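Side-chain contacts in diaminopropionate ammonia-lyase (Escherichia coli, PDB 4D9I), which breaks down both stereoisomers of diaminopropionate to pyruvate and ammonia by pyridoxal-phosphate-dependent alpha,beta-elimination, working as a homodimer: residues S5-I10 with E259-D264; D9-K14 with C265-G270; W201-Y206 with N295-E300; S315-G320 with S336-A341. One frame throughout, in Å; residues are numbered along the deposited sequence.

Interaction 1: S5-I10 with E259-D264; sequences SLKIDI and EPDKAD
Lys7 reaches out from the start of the chain and puts its ammonium on one carboxylate oxygen of Asp261. The salt bridge is single-pronged: Lys7 NZ lies 2.9 Å from Asp261 OD1 and takes its anti lone pair, the one facing away from OD2, while Lys7 NZ stays 4.8 Å from Asp261 OD2. The lysine gets there almost fully stretched. Its CG is anti to the backbone N (chi1 177°), and the extended chain beyond it carries the methylenes past the carboxylate at a slant. For this reason OD1 of Asp261 also sits 3.3 Å from CD of Lys7, and the ammonium comes close to Asp261 CB. On the aspartate, chi1 of 65° places the carboxylate, with CG between the backbone N and the carbonyl carbon, and OD1 is the oxygen that meets the lysine. The backbone behind it is a type I beta turn from Pro260 to Ala263, closed by Ala263 N bonding Pro260 O at 3.1 Å. A second carboxylate is near, but Asp9 OD2 is 4.1 Å from Lys7 NZ, beyond salt-bridge contact. An asparagine in place of Asp261 lacks the charge that Lys7 NZ touches and would probably leave the ammonium to the more distant Asp9 and the lysine chain freer to swing. By their backbones Lys7 pairs with Gln313, just beyond strand 308-312, and Asp261 with Cys312 at its end. The bridge thus passes across the end of that strand, linking the approach to outermost strand 8-12 with the turn after strand 254-260 in the mixed sheet of a fold type II pyridoxal-phosphate enzyme.

Interaction 2: D9-K14 with C265-G270; sequences DIADNK and CIYRSG
Tyr267, in the helix that follows strand 254-260 of the mixed beta sheet, brings its ring down on Ala11 and Asp9 of strand 8-12, the outermost strand of that sheet within the chain. With chi1 at 179° the tyrosine CG stands anti to its own nitrogen, and the ring is carried away from the helix to the strand. The ring meets the strand obliquely: CE1 of Tyr267 is 3.7 Å from CB of Ala11. Farther out, Tyr267 OH rests 3.5 Å from CB of Asp9, touching the methylene and not the acid. The carboxylate is swung beside the Asp9 backbone N, which leaves its OD2 4.6 Å from Tyr267 OH. Phe309, on the strand next to 8-12, also touches the tyrosine side chain. Past the end of the strand a single water joins the two segments, accepting from Lys14 N at 2.9 Å and donating to Gly270 O at 2.5 Å, which is short. Inside the helix, Cys265 O is gripped twice, by Ser269 N and by Ser269 OG at 2.7 Å, from opposite faces of the carbonyl plane. Cys265 itself is held by a disulfide to Cys291. The chemistry is therefore divided: the ring against the Ala11 methyl, and the hydroxyl oxygen against the Asp9 methylene, are van der Waals contacts, while the polar link between the segments appears to be made through backbone atoms and one water.

Interaction 3: W201-Y206 with N295-E300; sequences WIMQGY and NPLGWE
Met203 reaches from helix 197-206 to helix 296-305, meeting Asn295, Leu297 and Gly298 at the start of the second helix. Its CB points at that helix, and CB and CG carry the chain outward (chi1 -73°, extended at CG) without themselves touching the other segment. The sulfur makes the first contacts: Met203 SD lies 3.7 Å from Leu297 CB, and it is as near to Asn295 ND2. Beyond the sulfur the chain bends, chi3 71°, and folds the methyl onto the backbone of Gly298, its N and CA, where Met203 CE rests 3.8 Å from Gly298 N. Asn295 is the N-cap: its OD1 accepts from Leu297 N at 2.9 Å, the donor standing 41° above the amide carbonyl plane, so the bond is bent and misses the lone pairs. That cap fixes the amide with ND2 toward the sulfur, buried and without a hydrogen-bonding partner in the model. With an alanine in place of Met203 the sulfur and methyl are gone, which would probably open a gap over Leu297 and Gly298 and take away one side of the packing on the Asn295 amide. Around this point the helices close in: Ala235 of helix 235-248 touches both Met203 and Asn295, Phe24 covers more of the methionine, and Leu297 leans back on Pro199 and Thr200, while the Asn295 backbone is bonded to Val233 in the loop between strand 226-230 and helix 235-248.

Interaction 4: S315-G320 with S336-A341; sequences SVAALG and SGESGA
Glu338 CG stands anti to the backbone N (chi1 -164°) and the chain continues extended (chi2 172°), which lays its CG methylene against Ala317 CB and carries the carboxylate past it. This is helix-on-helix packing through small residues in a fold type II pyridoxal-phosphate enzyme: helix 315-325 meets the first turn of helix 338-352. Ala317 and Gly320 come from one side, Glu338 and Ala341 from the other, each pair three residues apart, and the backbones draw very near, with Gly320 CA and Ala341 CA only 4.9 Å apart. The methyl of Ala317 works twice: its CB is 3.7 Å from Glu338 CG and 3.2 Å from Glu338 O, a tight fit against a carbonyl. Gly320 sits where a side chain could not: a CB there would come 2.2 Å from Ala341 O, a clash. The turn entering the second helix is only loosely bonded, with Ala341 N reaching Gly337 O and Glu338 O by weak bonds. Outside the contact, Ser336 OG is bonded to Ser375 OG, while Met321 of the first helix covers both Glu338 and Ala341. The Glu338 side chain is about 10 Å from that of Asp120, the probable proton acceptor for the L-isomer, which places this packing near the active site without direct contact with Asp120. Where the backbones press closest, Ala341 CB lies 3.6 Å from Gly320 C.

Interactions 1 and 2 share Asp9 and Ile10, their centres 11 Å apart: both run from strand 8-12 to the neighbouring pieces strand 254-260 and helix 265-272, joined through the Glu259 carboxylate, which probably bonds Tyr267 N and Ile266 N. Interactions 1 and 4 have centres 13 Å apart and meet where Leu6 packs on Ser315, Val316 and Leu319; interaction 4 opens only after interactions 1 and 2 have closed. Interaction 3, whose segments alternate with those of interactions 1 and 2, lies across the chain's centre from interaction 4 and touches interaction 2 through Trp299 against Ser269 and Gly270. The N-terminal strand thus completes a sheet whose neighbours here come from the second half of the chain.

Interaction 1: S5-I10 with E259-D264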
# COMPACT_ATOMS: atom_id res chain seq x y z
N SER B 5 11.29 -16.24 7.67
CA SER B 5 11.50 -17.37 6.79
C SER B 5 10.19 -17.90 6.22
O SER B 5 9.45 -18.61 6.90
CB SER B 5 12.24 -18.50 7.52
OG SER B 5 13.52 -18.07 7.95
N LEU B 6 9.91 -17.54 4.98
CA LEU B 6 8.77 -18.10 4.26
C LEU B 6 9.29 -19.23 3.42
O LEU B 6 10.37 -19.15 2.83
CB LEU B 6 8.06 -17.05 3.41
CG LEU B 6 7.45 -15.87 4.21
CD1 LEU B 6 6.76 -14.91 3.27
CD2 LEU B 6 6.47 -16.36 5.28
N LYS B 7 8.51 -20.31 3.37
CA LYS B 7 8.88 -21.49 2.62
C LYS B 7 9.09 -21.11 1.15
O LYS B 7 8.16 -20.68 0.48
CB LYS B 7 7.81 -22.56 2.78
CG LYS B 7 8.07 -23.82 1.97
CD LYS B 7 6.78 -24.59 1.76
CE LYS B 7 7.04 -25.83 0.94
NZ LYS B 7 5.96 -26.86 1.04
N ILE B 8 10.34 -21.20 0.68
CA ILE B 8 10.64 -21.07 -0.75
C ILE B 8 11.54 -22.22 -1.18
O ILE B 8 12.77 -22.14 -1.06
CB ILE B 8 11.40 -19.77 -1.11
CG1 ILE B 8 10.72 -18.52 -0.57
CG2 ILE B 8 11.56 -19.66 -2.63
CD1 ILE B 8 11.71 -17.39 -0.37
N ASP B 9 10.94 -23.29 -1.68
CA ASP B 9 11.73 -24.42 -2.16
C ASP B 9 12.06 -24.20 -3.62
O ASP B 9 11.16 -23.95 -4.43
CB ASP B 9 10.96 -25.73 -1.97
CG ASP B 9 10.82 -26.12 -0.50
OD1 ASP B 9 11.68 -25.75 0.31
OD2 ASP B 9 9.84 -26.80 -0.15
N ILE B 10 13.36 -24.27 -3.94
CA ILE B 10 13.86 -24.09 -5.30
C ILE B 10 14.43 -25.39 -5.80
O ILE B 10 15.31 -25.97 -5.15
CB ILE B 10 14.98 -23.02 -5.38
CG1 ILE B 10 14.51 -21.69 -4.81
CG2 ILE B 10 15.46 -22.87 -6.82
CD1 ILE B 10 15.63 -20.83 -4.25
N GLU B 259 4.93 -21.69 -7.97
CA GLU B 259 3.67 -22.31 -7.57
C GLU B 259 3.48 -22.32 -6.06
O GLU B 259 4.43 -22.48 -5.31
CB GLU B 259 3.58 -23.75 -8.08
CG GLU B 259 3.50 -23.89 -9.58
CD GLU B 259 3.47 -25.33 -10.00
OE1 GLU B 259 4.44 -26.07 -9.69
OE2 GLU B 259 2.47 -25.74 -10.62
N PRO B 260 2.23 -22.16 -5.61
CA PRO B 260 1.87 -22.44 -4.21
C PRO B 260 2.01 -23.94 -3.95
O PRO B 260 1.69 -24.77 -4.83
CB PRO B 260 0.41 -22.00 -4.10
CG PRO B 260 -0.08 -21.70 -5.48
CD PRO B 260 1.07 -21.76 -6.45
N ASP B 261 2.48 -24.27 -2.75
CA ASP B 261 2.86 -25.63 -2.38
C ASP B 261 1.69 -26.60 -2.23
O ASP B 261 1.89 -27.81 -2.24
CB ASP B 261 3.74 -25.64 -1.12
CG ASP B 261 3.01 -25.14 0.13
OD1 ASP B 261 3.56 -25.32 1.23
OD2 ASP B 261 1.91 -24.57 0.03
N LYS B 262 0.47 -26.07 -2.10
CA LYS B 262 -0.73 -26.90 -2.03
C LYS B 262 -1.29 -27.28 -3.42
O LYS B 262 -2.28 -28.01 -3.52
CB LYS B 262 -1.79 -26.24 -1.14
CG LYS B 262 -1.46 -26.29 0.35
N ALA B 263 -0.65 -26.79 -4.48
CA ALA B 263 -0.98 -27.21 -5.85
C ALA B 263 0.22 -27.07 -6.78
O ALA B 263 0.07 -26.68 -7.93
CB ALA B 263 -2.18 -26.43 -6.38
N ASP B 264 1.41 -27.39 -6.29
CA ASP B 264 2.62 -27.24 -7.09
C ASP B 264 2.81 -28.41 -8.06
O ASP B 264 3.79 -29.16 -7.97
CB ASP B 264 3.84 -27.06 -6.17
CG ASP B 264 3.99 -28.19 -5.16
OD1 ASP B 264 3.09 -29.04 -5.04
OD2 ASP B 264 5.03 -28.21 -4.48

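Interaction 2: D9-K14 with C265-G270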
# COMPACT_ATOMS: atom_id res chain seq x y z
N ASP B 9 10.94 -23.29 -1.68
CA ASP B 9 11.73 -24.42 -2.16
C ASP B 9 12.06 -24.20 -3.62
O ASP B 9 11.16 -23.95 -4.43
CB ASP B 9 10.96 -25.73 -1.97
CG ASP B 9 10.82 -26.12 -0.50
OD1 ASP B 9 11.68 -25.75 0.31
OD2 ASP B 9 9.84 -26.80 -0.15
N ILE B 10 13.36 -24.27 -3.94
CA ILE B 10 13.86 -24.09 -5.30
C ILE B 10 14.43 -25.39 -5.80
O ILE B 10 15.31 -25.97 -5.15
CB ILE B 10 14.98 -23.02 -5.38
CG1 ILE B 10 14.51 -21.69 -4.81
CG2 ILE B 10 15.46 -22.87 -6.82
CD1 ILE B 10 15.63 -20.83 -4.25
N ALA B 11 13.93 -25.85 -6.95
CA ALA B 11 14.48 -27.05 -7.58
C ALA B 11 14.97 -26.70 -8.97
O ALA B 11 14.21 -26.16 -9.79
CB ALA B 11 13.43 -28.15 -7.64
N ASP B 12 16.25 -26.97 -9.21
CA ASP B 12 16.85 -26.90 -10.55
C ASP B 12 16.16 -27.88 -11.48
O ASP B 12 15.97 -29.03 -11.11
CB ASP B 12 18.33 -27.28 -10.51
CG ASP B 12 19.18 -26.26 -9.82
OD1 ASP B 12 18.89 -25.05 -9.90
OD2 ASP B 12 20.15 -26.67 -9.18
N ASN B 13 15.83 -27.44 -12.69
CA ASN B 13 15.20 -28.33 -13.68
C ASN B 13 16.23 -29.29 -14.27
O ASN B 13 16.98 -28.94 -15.17
CB ASN B 13 14.49 -27.52 -14.79
CG ASN B 13 13.86 -28.40 -15.88
OD1 ASN B 13 13.50 -27.88 -16.95
ND2 ASN B 13 13.68 -29.69 -15.61
N LYS B 14 16.25 -30.52 -13.74
CA LYS B 14 17.20 -31.54 -14.19
C LYS B 14 16.85 -32.07 -15.59
O LYS B 14 17.58 -32.85 -16.18
CB LYS B 14 17.26 -32.68 -13.17
N CYS B 265 1.88 -28.55 -9.01
CA CYS B 265 1.90 -29.66 -9.97
C CYS B 265 3.09 -29.62 -10.92
O CYS B 265 3.65 -30.68 -11.26
CB CYS B 265 0.60 -29.71 -10.77
SG CYS B 265 0.40 -28.31 -11.89
N ILE B 266 3.49 -28.43 -11.36
CA ILE B 266 4.68 -28.33 -12.23
C ILE B 266 5.95 -28.66 -11.43
O ILE B 266 6.82 -29.40 -11.89
CB ILE B 266 4.75 -26.98 -12.98
CG1 ILE B 266 3.74 -26.96 -14.12
CG2 ILE B 266 6.12 -26.77 -13.60
CD1 ILE B 266 2.61 -25.99 -13.91
N TYR B 267 6.03 -28.14 -10.21
CA TYR B 267 7.18 -28.38 -9.35
C TYR B 267 7.34 -29.88 -9.14
O TYR B 267 8.42 -30.41 -9.36
CB TYR B 267 7.00 -27.66 -8.02
CG TYR B 267 8.13 -27.85 -7.04
CD1 TYR B 267 9.21 -26.96 -7.00
CD2 TYR B 267 8.12 -28.91 -6.12
CE1 TYR B 267 10.25 -27.12 -6.09
CE2 TYR B 267 9.15 -29.08 -5.21
CZ TYR B 267 10.21 -28.19 -5.20
OH TYR B 267 11.23 -28.35 -4.30
N ARG B 268 6.26 -30.54 -8.73
CA ARG B 268 6.29 -31.97 -8.43
C ARG B 268 6.65 -32.78 -9.66
O ARG B 268 7.37 -33.77 -9.57
CB ARG B 268 4.96 -32.42 -7.83
CG ARG B 268 4.75 -31.97 -6.39
CD ARG B 268 3.30 -32.17 -5.98
NE ARG B 268 3.13 -32.08 -4.54
N SER B 269 6.17 -32.33 -10.82
CA SER B 269 6.51 -32.96 -12.10
C SER B 269 7.97 -32.74 -12.45
O SER B 269 8.61 -33.62 -13.02
CB SER B 269 5.63 -32.42 -13.23
OG SER B 269 4.28 -32.66 -12.93
N GLY B 270 8.47 -31.56 -12.10
CA GLY B 270 9.86 -31.17 -12.36
C GLY B 270 10.90 -31.95 -11.57
O GLY B 270 11.96 -32.27 -12.11
O HOH W 1 14.37 -31.53 -11.76

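Interaction 3: W201-Y206 with N295-E300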
# COMPACT_ATOMS: atom_id res chain seq x y z
N TRP B 201 -4.37 -22.28 -29.12
CA TRP B 201 -4.70 -20.90 -29.49
C TRP B 201 -4.59 -19.98 -28.31
O TRP B 201 -4.09 -18.85 -28.42
CB TRP B 201 -6.09 -20.78 -30.09
CG TRP B 201 -6.22 -21.24 -31.52
CD1 TRP B 201 -5.29 -21.10 -32.55
CD2 TRP B 201 -7.38 -21.88 -32.15
NE1 TRP B 201 -5.78 -21.62 -33.72
CE2 TRP B 201 -7.03 -22.09 -33.55
CE3 TRP B 201 -8.64 -22.28 -31.70
CZ2 TRP B 201 -7.91 -22.69 -34.45
CZ3 TRP B 201 -9.51 -22.89 -32.62
CH2 TRP B 201 -9.15 -23.08 -33.96
N ILE B 202 -5.08 -20.46 -27.17
CA ILE B 202 -5.05 -19.67 -25.93
C ILE B 202 -3.62 -19.30 -25.55
O ILE B 202 -3.35 -18.16 -25.19
CB ILE B 202 -5.77 -20.40 -24.78
CG1 ILE B 202 -7.28 -20.40 -25.04
CG2 ILE B 202 -5.46 -19.72 -23.44
CD1 ILE B 202 -8.07 -21.37 -24.18
N MET B 203 -2.70 -20.26 -25.65
CA MET B 203 -1.31 -20.05 -25.27
C MET B 203 -0.58 -19.14 -26.23
O MET B 203 0.25 -18.32 -25.82
CB MET B 203 -0.57 -21.38 -25.18
CG MET B 203 -0.98 -22.15 -23.94
SD MET B 203 -0.40 -23.85 -24.04
CE MET B 203 1.37 -23.59 -23.83
N GLN B 204 -0.90 -19.27 -27.51
CA GLN B 204 -0.38 -18.35 -28.51
C GLN B 204 -0.91 -16.93 -28.27
O GLN B 204 -0.15 -15.96 -28.35
CB GLN B 204 -0.73 -18.85 -29.90
CG GLN B 204 -0.04 -20.16 -30.26
CD GLN B 204 -0.50 -20.75 -31.59
OE1 GLN B 204 -1.63 -20.56 -32.01
NE2 GLN B 204 0.39 -21.49 -32.25
N GLY B 205 -2.20 -16.81 -27.95
CA GLY B 205 -2.78 -15.52 -27.69
C GLY B 205 -2.10 -14.85 -26.50
O GLY B 205 -1.83 -13.64 -26.52
N TYR B 206 -1.81 -15.64 -25.46
CA TYR B 206 -1.16 -15.12 -24.24
C TYR B 206 0.18 -14.44 -24.55
O TYR B 206 0.62 -13.55 -23.83
CB TYR B 206 -0.86 -16.25 -23.25
CG TYR B 206 -2.04 -16.82 -22.50
CD1 TYR B 206 -3.28 -16.15 -22.43
CD2 TYR B 206 -1.91 -18.03 -21.83
CE1 TYR B 206 -4.34 -16.68 -21.71
CE2 TYR B 206 -2.95 -18.57 -21.11
CZ TYR B 206 -4.17 -17.90 -21.07
OH TYR B 206 -5.19 -18.45 -20.35
N ASN B 295 -0.91 -28.80 -17.73
CA ASN B 295 -1.26 -28.71 -19.15
C ASN B 295 -0.11 -29.33 -19.95
O ASN B 295 1.00 -28.82 -19.91
CB ASN B 295 -1.47 -27.22 -19.49
CG ASN B 295 -1.67 -26.95 -20.98
OD1 ASN B 295 -1.54 -27.83 -21.82
ND2 ASN B 295 -1.98 -25.69 -21.29
N PRO B 296 -0.36 -30.45 -20.66
CA PRO B 296 0.72 -31.10 -21.43
C PRO B 296 1.42 -30.18 -22.44
O PRO B 296 2.62 -30.33 -22.67
CB PRO B 296 0.02 -32.26 -22.16
CG PRO B 296 -1.29 -32.44 -21.48
CD PRO B 296 -1.65 -31.14 -20.81
N LEU B 297 0.66 -29.26 -23.04
CA LEU B 297 1.24 -28.31 -23.99
C LEU B 297 2.25 -27.39 -23.29
O LEU B 297 3.33 -27.13 -23.82
CB LEU B 297 0.16 -27.49 -24.70
CG LEU B 297 -0.82 -28.24 -25.61
CD1 LEU B 297 -2.00 -27.34 -25.95
CD2 LEU B 297 -0.16 -28.76 -26.88
N GLY B 298 1.89 -26.93 -22.09
CA GLY B 298 2.75 -26.09 -21.30
C GLY B 298 3.91 -26.85 -20.69
O GLY B 298 5.03 -26.36 -20.67
N TRP B 299 3.63 -28.06 -20.20
CA TRP B 299 4.61 -28.85 -19.48
C TRP B 299 5.80 -29.17 -20.35
O TRP B 299 6.94 -29.17 -19.89
CB TRP B 299 3.98 -30.16 -18.99
CG TRP B 299 5.01 -31.14 -18.51
CD1 TRP B 299 5.23 -32.43 -18.98
CD2 TRP B 299 6.02 -30.93 -17.46
NE1 TRP B 299 6.28 -33.02 -18.30
CE2 TRP B 299 6.79 -32.17 -17.38
CE3 TRP B 299 6.35 -29.85 -16.60
CZ2 TRP B 299 7.84 -32.33 -16.48
CZ3 TRP B 299 7.41 -30.03 -15.70
CH2 TRP B 299 8.14 -31.24 -15.64
N GLU B 300 5.52 -29.41 -21.63
CA GLU B 300 6.56 -29.69 -22.61
C GLU B 300 7.58 -28.55 -22.67
O GLU B 300 8.79 -28.79 -22.60
CB GLU B 300 5.92 -29.94 -23.99
CG GLU B 300 6.91 -30.25 -25.11
CD GLU B 300 7.53 -31.64 -25.02
OE1 GLU B 300 6.90 -32.58 -24.46
OE2 GLU B 300 8.67 -31.81 -25.53

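Interaction 4: S315-G320 with S336-A341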
# COMPACT_ATOMS: atom_id res chain seq x y z
N SER B 315 1.47 -17.37 1.84
CA SER B 315 1.73 -16.00 2.29
C SER B 315 2.78 -15.21 1.49
O SER B 315 2.88 -13.98 1.61
CB SER B 315 2.11 -16.02 3.78
OG SER B 315 3.31 -16.73 3.99
N VAL B 316 3.55 -15.91 0.65
CA VAL B 316 4.47 -15.26 -0.28
C VAL B 316 3.70 -14.32 -1.23
O VAL B 316 4.15 -13.20 -1.50
CB VAL B 316 5.28 -16.30 -1.08
CG1 VAL B 316 6.05 -15.65 -2.23
CG2 VAL B 316 6.25 -17.04 -0.17
N ALA B 317 2.55 -14.80 -1.71
CA ALA B 317 1.69 -14.05 -2.63
C ALA B 317 1.13 -12.82 -1.93
O ALA B 317 1.21 -11.73 -2.47
CB ALA B 317 0.57 -14.96 -3.17
N ALA B 318 0.63 -13.01 -0.71
CA ALA B 318 0.16 -11.89 0.13
C ALA B 318 1.22 -10.79 0.28
O ALA B 318 0.92 -9.62 0.09
CB ALA B 318 -0.30 -12.39 1.48
N LEU B 319 2.45 -11.17 0.61
CA LEU B 319 3.58 -10.24 0.71
C LEU B 319 3.78 -9.47 -0.61
O LEU B 319 3.90 -8.26 -0.61
CB LEU B 319 4.85 -11.02 1.08
CG LEU B 319 6.20 -10.28 1.11
CD1 LEU B 319 6.15 -9.18 2.16
CD2 LEU B 319 7.31 -11.27 1.43
N GLY B 320 3.78 -10.19 -1.72
CA GLY B 320 3.84 -9.55 -3.04
C GLY B 320 2.74 -8.52 -3.29
O GLY B 320 3.01 -7.45 -3.81
N SER B 336 -2.29 -5.64 -7.62
CA SER B 336 -2.00 -7.01 -8.03
C SER B 336 -2.72 -7.99 -7.10
O SER B 336 -2.53 -7.94 -5.87
CB SER B 336 -0.48 -7.26 -7.96
OG SER B 336 -0.11 -8.48 -8.61
N GLY B 337 -3.48 -8.91 -7.70
CA GLY B 337 -4.24 -9.91 -6.95
C GLY B 337 -3.33 -10.98 -6.40
O GLY B 337 -2.14 -11.01 -6.70
N GLU B 338 -3.89 -11.91 -5.63
CA GLU B 338 -3.07 -12.94 -4.99
C GLU B 338 -2.17 -13.72 -5.97
O GLU B 338 -0.93 -13.77 -5.79
CB GLU B 338 -3.95 -13.89 -4.19
CG GLU B 338 -3.14 -14.72 -3.21
CD GLU B 338 -4.02 -15.53 -2.28
OE1 GLU B 338 -5.24 -15.57 -2.49
OE2 GLU B 338 -3.49 -16.13 -1.33
N SER B 339 -2.78 -14.27 -7.01
CA SER B 339 -2.04 -14.95 -8.06
C SER B 339 -1.20 -14.03 -8.95
O SER B 339 -0.19 -14.46 -9.51
CB SER B 339 -2.98 -15.78 -8.94
OG SER B 339 -3.49 -16.85 -8.17
N GLY B 340 -1.64 -12.79 -9.12
CA GLY B 340 -0.88 -11.82 -9.88
C GLY B 340 0.46 -11.46 -9.26
O GLY B 340 1.41 -11.15 -9.97
N ALA B 341 0.53 -11.52 -7.93
CA ALA B 341 1.64 -10.94 -7.18
C ALA B 341 2.73 -11.90 -6.71
O ALA B 341 3.77 -11.46 -6.21
CB ALA B 341 1.10 -10.14 -5.99